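PDB 3HDQ: UDP-galactopyranose mutase from Deinococcus radiodurans, which probably interconverts UDP-galactopyranose and UDP-galactofuranose with the help of bound FAD, seen here in its oxidised form with substrate bound. Local coordinates for residues V156-S159 against E160-V163; P200-T203 against N204-R208; F95-L98 against S99-E103. All coordinates share one frame; numbering follows the deposited sequence.

Contact 1 of 3, residues V156-S159 against E160-V163; sequences VRTS and EDVV
D161 reaches back from the first turn of helix 159-184 to the backbone of R157 and T158, so that a single carboxylate oxygen closes the helix N-terminus onto the loop that leads into it. The bond from R157 N to D161 OD2 measures 3.0 Å, is nearly straight at 164°, and uses the anti lone pair, the one facing away from OD1. T158 N meets the same OD2 at 3.1 Å but comes in above the carboxylate plane. Two donors from different directions thus grip one oxygen, which fixes the rotation of the carboxylate. The chi1 of -63° turns CG of D161 alongside its own backbone N and away from its carbonyl carbon, and from there OD2 can span both amides. Next to this grip, V162 N bonds to T158 O at 3.1 Å, which starts the regular helical pattern.

T158 stands across D161 at about a right angle, with its CB 3.4 Å from OD2. Its hydroxyl is engaged by S189 O in a following loop, and S159 OG is likewise held by D192 O. The bonds to S189 and D192 join the helix start to the loop after helix 159-184, and T180, a residue that binds the substrate, lies close to S159. The extended chain of E160 leads away from the turn to a salt bridge with R169, further along the same helix.

Next to the carboxylate, V156 and V162 cross at about a right angle. The CG1 of V156 lies anti to its backbone N (chi1 -178°), which carries this methyl toward D161 and V162. There it lies 3.6 Å from D161 CB and meets V162 CG1 at 3.5 Å.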
loop_
_atom_site.group_PDB
_atom_site.type_symbol
_atom_site.label_atom_id
_atom_site.label_comp_id
_atom_site.label_asym_id
_atom_site.label_seq_id
_atom_site.Cartn_x
_atom_site.Cartn_y
_atom_site.Cartn_z
ATOM N N VAL A 156 -35.768 -26.005 -16.509
ATOM C CA VAL A 156 -35.202 -24.745 -16.056
ATOM C C VAL A 156 -33.935 -24.408 -16.829
ATOM O O VAL A 156 -32.994 -25.197 -16.863
ATOM C CB VAL A 156 -34.880 -24.811 -14.552
ATOM C CG1 VAL A 156 -34.323 -23.483 -14.063
ATOM C CG2 VAL A 156 -36.130 -25.210 -13.759
ATOM N N ARG A 157 -33.916 -23.234 -17.452
ATOM C CA ARG A 157 -32.757 -22.799 -18.224
ATOM C C ARG A 157 -32.397 -21.369 -17.872
ATOM O O ARG A 157 -31.236 -20.981 -17.883
ATOM C CB ARG A 157 -33.067 -22.811 -19.721
ATOM C CG ARG A 157 -34.255 -23.643 -20.140
ATOM C CD ARG A 157 -34.635 -23.313 -21.583
ATOM N NE ARG A 157 -34.841 -24.510 -22.399
ATOM C CZ ARG A 157 -34.139 -25.635 -22.283
ATOM N NH1 ARG A 157 -33.157 -25.732 -21.393
ATOM N NH2 ARG A 157 -34.410 -26.667 -23.071
ATOM N N THR A 158 -33.431 -20.594 -17.587
ATOM C CA THR A 158 -33.358 -19.154 -17.441
ATOM C C THR A 158 -33.247 -18.741 -15.970
ATOM O O THR A 158 -33.625 -19.504 -15.080
ATOM C CB THR A 158 -34.619 -18.544 -18.078
ATOM O OG1 THR A 158 -34.401 -18.387 -19.485
ATOM C CG2 THR A 158 -34.931 -17.212 -17.512
ATOM N N SER A 159 -32.710 -17.546 -15.717
ATOM C CA SER A 159 -32.697 -17.003 -14.363
ATOM C C SER A 159 -34.117 -16.705 -13.878
ATOM O O SER A 159 -34.384 -16.745 -12.681
ATOM C CB SER A 159 -31.808 -15.759 -14.263
ATOM O OG SER A 159 -30.485 -16.114 -13.903
ATOM N N GLU A 160 -35.017 -16.401 -14.811
ATOM C CA GLU A 160 -36.448 -16.342 -14.514
ATOM C C GLU A 160 -36.983 -17.704 -14.073
ATOM O O GLU A 160 -37.648 -17.808 -13.044
ATOM C CB GLU A 160 -37.242 -15.848 -15.721
ATOM C CG GLU A 160 -38.766 -15.876 -15.533
ATOM C CD GLU A 160 -39.488 -15.258 -16.714
ATOM O OE1 GLU A 160 -40.398 -14.421 -16.522
ATOM O OE2 GLU A 160 -39.115 -15.598 -17.850
ATOM N N ASP A 161 -36.684 -18.743 -14.849
ATOM C CA ASP A 161 -37.140 -20.093 -14.531
ATOM C C ASP A 161 -36.766 -20.525 -13.120
ATOM O O ASP A 161 -37.609 -21.073 -12.411
ATOM C CB ASP A 161 -36.568 -21.133 -15.508
ATOM C CG ASP A 161 -37.017 -20.918 -16.940
ATOM O OD1 ASP A 161 -38.008 -20.190 -17.175
ATOM O OD2 ASP A 161 -36.360 -21.489 -17.840
ATOM N N VAL A 162 -35.507 -20.318 -12.722
ATOM C CA VAL A 162 -35.045 -20.860 -11.442
ATOM C C VAL A 162 -35.806 -20.279 -10.261
ATOM O O VAL A 162 -36.038 -20.962 -9.271
ATOM C CB VAL A 162 -33.526 -20.664 -11.178
ATOM C CG1 VAL A 162 -32.803 -21.990 -11.249
ATOM C CG2 VAL A 162 -32.929 -19.648 -12.118
ATOM N N VAL A 163 -36.193 -19.019 -10.377
ATOM C CA VAL A 163 -36.868 -18.333 -9.287
ATOM C C VAL A 163 -38.376 -18.570 -9.310
ATOM O O VAL A 163 -38.957 -19.025 -8.331
ATOM C CB VAL A 163 -36.568 -16.822 -9.330
ATOM C CG1 VAL A 163 -37.396 -16.069 -8.281
ATOM C CG2 VAL A 163 -35.070 -16.593 -9.140
#

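Contact 2 of 3, residues P200-T203 against N204-R208; sequences PTRT and NRDNR
R202 NH1 donates to R208 O at 2.6 Å, the shortest bond across this turn, and the nitrogen approaches in the plane of that carbonyl while the oxygen sits slightly tilted from the guanidinium plane. A weak second bond runs from R202 NH2 to the same R208 O, and another weak one from R202 NH1 to D206 O at 3.0 Å. One guanidinium therefore ties together two carbonyls that lie two residues apart. Its chain is extended from CG to NE, which carries the charged end across to the carbonyls of D206 and R208.

D206 adds charge to this arrangement. Its carboxylate is stacked over one face of the R202 guanidinium, the planes 29° apart, with D206 CG 3.6 Å from R202 NH1; any attraction here is electrostatic, since no N-H points at the carboxylate. D206 OD2 also forms a salt bridge of 2.6 Å with R208 NH1, which meets it on the syn side, the oxygen lying in the plane of the R208 guanidinium. D206 thus lies between the two arginine charges in a salt-bridge network.

Within the bend, N204 makes an Asx turn: OD1 accepts D206 N at 3.0 Å, with the donor above the carbonyl plane. The same OD1 lies 3.5 Å from R202 CB, so the amide oxygen lies against the arginine's aliphatic stem.

This surface loop runs between helix 159-184 and strand 214-218. R202 and N204 make backbone bonds to I124, in the link after strand 118-122, and L126, at the start of helix 126-133. D206 O also accepts from N125, and T203 packs on V142 and F146 of helix 139-149.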
loop_
_atom_site.group_PDB
_atom_site.type_symbol
_atom_site.label_atom_id
_atom_site.label_comp_id
_atom_site.label_asym_id
_atom_site.label_seq_id
_atom_site.Cartn_x
_atom_site.Cartn_y
_atom_site.Cartn_z
ATOM N N PRO A 200 -29.919 -18.906 -3.039
ATOM C CA PRO A 200 -30.906 -19.959 -2.782
ATOM C C PRO A 200 -32.131 -19.411 -2.039
ATOM O O PRO A 200 -32.008 -18.435 -1.297
ATOM C CB PRO A 200 -30.130 -20.899 -1.867
ATOM C CG PRO A 200 -29.357 -19.913 -0.966
ATOM C CD PRO A 200 -28.953 -18.777 -1.924
ATOM N N THR A 201 -33.298 -20.009 -2.252
ATOM C CA THR A 201 -34.455 -19.718 -1.414
ATOM C C THR A 201 -34.498 -20.683 -0.249
ATOM O O THR A 201 -34.163 -21.849 -0.391
ATOM C CB THR A 201 -35.782 -19.770 -2.181
ATOM O OG1 THR A 201 -35.627 -20.589 -3.350
ATOM C CG2 THR A 201 -36.214 -18.344 -2.582
ATOM N N ARG A 202 -34.891 -20.184 0.916
ATOM C CA ARG A 202 -34.873 -20.990 2.124
ATOM C C ARG A 202 -36.254 -21.097 2.731
ATOM O O ARG A 202 -37.058 -20.170 2.622
ATOM C CB ARG A 202 -33.918 -20.380 3.147
ATOM C CG ARG A 202 -32.516 -20.174 2.614
ATOM C CD ARG A 202 -31.621 -19.584 3.677
ATOM N NE ARG A 202 -30.225 -19.624 3.278
ATOM C CZ ARG A 202 -29.311 -18.765 3.713
ATOM N NH1 ARG A 202 -29.657 -17.796 4.556
ATOM N NH2 ARG A 202 -28.060 -18.863 3.291
ATOM N N THR A 203 -36.519 -22.230 3.375
ATOM C CA THR A 203 -37.728 -22.399 4.173
ATOM C C THR A 203 -37.428 -22.296 5.674
ATOM O O THR A 203 -38.352 -22.266 6.489
ATOM C CB THR A 203 -38.414 -23.748 3.898
ATOM O OG1 THR A 203 -37.523 -24.815 4.238
ATOM C CG2 THR A 203 -38.804 -23.859 2.427
ATOM N N ASN A 204 -36.145 -22.241 6.039
ATOM C CA ASN A 204 -35.759 -22.048 7.438
ATOM C C ASN A 204 -35.681 -20.561 7.810
ATOM O O ASN A 204 -36.170 -19.702 7.063
ATOM C CB ASN A 204 -34.448 -22.782 7.757
ATOM C CG ASN A 204 -33.250 -22.201 7.021
ATOM O OD1 ASN A 204 -33.301 -21.079 6.528
ATOM N ND2 ASN A 204 -32.163 -22.974 6.941
ATOM N N ARG A 205 -35.064 -20.256 8.950
ATOM C CA ARG A 205 -34.921 -18.869 9.392
ATOM C C ARG A 205 -33.470 -18.351 9.361
ATOM O O ARG A 205 -33.120 -17.422 10.081
ATOM C CB ARG A 205 -35.507 -18.700 10.793
ATOM C CG ARG A 205 -36.948 -19.191 10.913
ATOM C CD ARG A 205 -37.510 -18.874 12.289
ATOM N NE ARG A 205 -37.732 -17.443 12.454
ATOM C CZ ARG A 205 -38.205 -16.892 13.565
ATOM N NH1 ARG A 205 -38.486 -17.652 14.609
ATOM N NH2 ARG A 205 -38.396 -15.583 13.634
ATOM N N ASP A 206 -32.636 -18.951 8.523
ATOM C CA ASP A 206 -31.256 -18.517 8.366
ATOM C C ASP A 206 -31.224 -17.200 7.596
ATOM O O ASP A 206 -31.781 -17.093 6.496
ATOM C CB ASP A 206 -30.460 -19.593 7.623
ATOM C CG ASP A 206 -28.949 -19.376 7.693
ATOM O OD1 ASP A 206 -28.501 -18.234 7.939
ATOM O OD2 ASP A 206 -28.204 -20.358 7.498
ATOM N N ASN A 207 -30.582 -16.191 8.171
ATOM C CA ASN A 207 -30.508 -14.915 7.490
ATOM C C ASN A 207 -29.112 -14.581 6.971
ATOM O O ASN A 207 -28.894 -13.478 6.475
ATOM C CB ASN A 207 -31.045 -13.778 8.376
ATOM C CG ASN A 207 -30.159 -13.514 9.585
ATOM O OD1 ASN A 207 -29.319 -14.342 9.944
ATOM N ND2 ASN A 207 -30.352 -12.359 10.228
ATOM N N ARG A 208 -28.167 -15.516 7.095
ATOM C CA ARG A 208 -26.848 -15.312 6.487
ATOM C C ARG A 208 -26.960 -15.337 4.972
ATOM O O ARG A 208 -27.770 -16.069 4.398
ATOM C CB ARG A 208 -25.850 -16.391 6.889
ATOM C CG ARG A 208 -25.583 -16.500 8.364
ATOM C CD ARG A 208 -25.833 -17.931 8.734
ATOM N NE ARG A 208 -24.624 -18.713 8.831
ATOM C CZ ARG A 208 -24.580 -20.015 8.604
ATOM N NH1 ARG A 208 -25.677 -20.656 8.235
ATOM N NH2 ARG A 208 -23.435 -20.666 8.734
#

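Contact 3 of 3, residues F95-L98 against S99-E103; sequences FEYL and SRFTE
S99, R100 and F101 take over the carbonyls of F95 to L98 as helix 92-99 of the Rossmann-like domain runs out: R100 N bonds to Y97 O at 3.0 Å and F101 N to L98 O at 2.9 Å, while the bonds of S99 N to F95 O and E96 O, and of R100 N to E96 O, are weak. The two stronger bonds each run from residue i to i-3, a 3-10 type of bonding at the helix end.

The side chain of S99 doubles back on the same turn. Its OG donates to F95 O at 2.9 Å, coming from above that carbonyl's plane, and also sits over one face of the F95 ring, offset toward the rim. W104 NE1 bonds to this same OG, so the hydroxyl links the helix to strand 104-106. F95 itself stacks on W104 and on Y214.

R100 folds its chain at chi3, 47°, and this brings NH1 to 3.9 Å from Y97 CE1, obliquely to the ring. Both Y97 OH and R100 NH1 find their stronger partners on E46 of helix 39-50, one carboxylate serving the two. The rim of the F101 ring lies over a face of the R100 guanidinium. Its chi1 of -48° swings that ring alongside its own backbone N and turns it back toward Y97; it also touches M225 and M229 of helix 222-229. The L98 side chain lies about 4 Å from that of F39, an FAD-binding residue, and about 9 Å from the FAD.

Y97 and F101 form a T-shaped (edge-to-face) pair, with ring centroids 5.2 Å apart and planes at 65°. The edge is that of F101: its CE1 lies over the Y97 face, off-centre, 3.6 Å from Y97 CZ.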
loop_
_atom_site.group_PDB
_atom_site.type_symbol
_atom_site.label_atom_id
_atom_site.label_comp_id
_atom_site.label_asym_id
_atom_site.label_seq_id
_atom_site.Cartn_x
_atom_site.Cartn_y
_atom_site.Cartn_z
ATOM N N PHE A 95 -9.336 -22.675 2.468
ATOM C CA PHE A 95 -9.258 -21.955 3.727
ATOM C C PHE A 95 -7.886 -22.122 4.402
ATOM O O PHE A 95 -7.291 -21.149 4.872
ATOM C CB PHE A 95 -10.409 -22.317 4.672
ATOM C CG PHE A 95 -10.411 -21.512 5.939
ATOM C CD1 PHE A 95 -9.951 -22.059 7.128
ATOM C CD2 PHE A 95 -10.836 -20.190 5.930
ATOM C CE1 PHE A 95 -9.931 -21.307 8.291
ATOM C CE2 PHE A 95 -10.813 -19.431 7.081
ATOM C CZ PHE A 95 -10.363 -19.992 8.268
ATOM N N GLU A 96 -7.358 -23.339 4.417
ATOM C CA GLU A 96 -6.050 -23.544 5.034
ATOM C C GLU A 96 -4.903 -22.910 4.229
ATOM O O GLU A 96 -3.985 -22.324 4.796
ATOM C CB GLU A 96 -5.810 -25.029 5.338
ATOM C CG GLU A 96 -6.793 -25.547 6.405
ATOM C CD GLU A 96 -6.446 -26.911 6.967
ATOM O OE1 GLU A 96 -5.859 -27.740 6.238
ATOM O OE2 GLU A 96 -6.776 -27.153 8.146
ATOM N N TYR A 97 -4.971 -23.000 2.908
ATOM C CA TYR A 97 -3.964 -22.377 2.066
ATOM C C TYR A 97 -3.837 -20.882 2.376
ATOM O O TYR A 97 -2.756 -20.385 2.690
ATOM C CB TYR A 97 -4.298 -22.594 0.598
ATOM C CG TYR A 97 -3.432 -21.780 -0.311
ATOM C CD1 TYR A 97 -2.140 -22.185 -0.607
ATOM C CD2 TYR A 97 -3.896 -20.592 -0.856
ATOM C CE1 TYR A 97 -1.335 -21.434 -1.419
ATOM C CE2 TYR A 97 -3.101 -19.838 -1.671
ATOM C CZ TYR A 97 -1.815 -20.261 -1.953
ATOM O OH TYR A 97 -1.006 -19.501 -2.772
ATOM N N LEU A 98 -4.959 -20.180 2.316
ATOM C CA LEU A 98 -4.997 -18.757 2.621
ATOM C C LEU A 98 -4.536 -18.442 4.047
ATOM O O LEU A 98 -4.005 -17.364 4.307
ATOM C CB LEU A 98 -6.407 -18.218 2.393
ATOM C CG LEU A 98 -6.659 -17.394 1.134
ATOM C CD1 LEU A 98 -5.613 -17.635 0.055
ATOM C CD2 LEU A 98 -8.067 -17.633 0.614
ATOM N N SER A 99 -4.745 -19.383 4.963
ATOM C CA SER A 99 -4.370 -19.199 6.361
ATOM C C SER A 99 -2.861 -19.101 6.519
ATOM O O SER A 99 -2.370 -18.613 7.541
ATOM C CB SER A 99 -4.916 -20.344 7.227
ATOM O OG SER A 99 -6.310 -20.177 7.455
ATOM N N ARG A 100 -2.128 -19.574 5.510
ATOM C CA ARG A 100 -0.678 -19.408 5.501
ATOM C C ARG A 100 -0.290 -17.924 5.407
ATOM O O ARG A 100 0.817 -17.552 5.776
ATOM C CB ARG A 100 -0.034 -20.187 4.341
ATOM C CG ARG A 100 -0.431 -21.675 4.229
ATOM C CD ARG A 100 0.280 -22.318 3.030
ATOM N NE ARG A 100 1.703 -21.966 3.037
ATOM C CZ ARG A 100 2.443 -21.744 1.952
ATOM N NH1 ARG A 100 1.915 -21.833 0.741
ATOM N NH2 ARG A 100 3.723 -21.420 2.081
ATOM N N PHE A 101 -1.204 -17.080 4.929
ATOM C CA PHE A 101 -0.867 -15.694 4.600
ATOM C C PHE A 101 -1.624 -14.621 5.393
ATOM O O PHE A 101 -1.428 -13.427 5.176
ATOM C CB PHE A 101 -1.037 -15.473 3.094
ATOM C CG PHE A 101 -0.387 -16.547 2.263
ATOM C CD1 PHE A 101 -1.145 -17.562 1.699
ATOM C CD2 PHE A 101 0.990 -16.565 2.090
ATOM C CE1 PHE A 101 -0.544 -18.568 0.959
ATOM C CE2 PHE A 101 1.602 -17.566 1.347
ATOM C CZ PHE A 101 0.837 -18.569 0.776
ATOM N N THR A 102 -2.469 -15.043 6.325
ATOM C CA THR A 102 -3.230 -14.089 7.106
ATOM C C THR A 102 -3.906 -14.781 8.281
ATOM O O THR A 102 -4.181 -15.969 8.235
ATOM C CB THR A 102 -4.322 -13.435 6.239
ATOM O OG1 THR A 102 -4.947 -12.375 6.967
ATOM C CG2 THR A 102 -5.380 -14.467 5.842
ATOM N N GLU A 103 -4.181 -14.031 9.333
ATOM C CA GLU A 103 -5.074 -14.515 10.368
ATOM C C GLU A 103 -6.469 -14.065 9.979
ATOM O O GLU A 103 -6.641 -13.389 8.958
ATOM C CB GLU A 103 -4.700 -13.946 11.723
ATOM C CG GLU A 103 -3.418 -14.487 12.303
ATOM C CD GLU A 103 -2.806 -13.508 13.289
ATOM O OE1 GLU A 103 -2.299 -12.452 12.843
ATOM O OE2 GLU A 103 -2.845 -13.788 14.506
#

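How the contacts relate
Along the chain the order is contact 3, then contact 1, then contact 2, each shut before the next opens, so none nests in or crosses another. Contact 3 ends helix 92-99 in the Rossmann-like part and leads into strand 104-106. Contact 1 closes the loop between helix 139-149 and helix 159-184, and contact 2 folds the connection from that long helix to strand 214-218. Contacts 1 and 2 are neighbours, with nearest atoms about 6 Å apart and no touch. Contact 3 lies across the chain's centre from contact 1, their centres about 36 Å apart. Contact 3 lies near FAD-binding F39, whereas contacts 1 and 2 flank chain that carries residues of the substrate pocket.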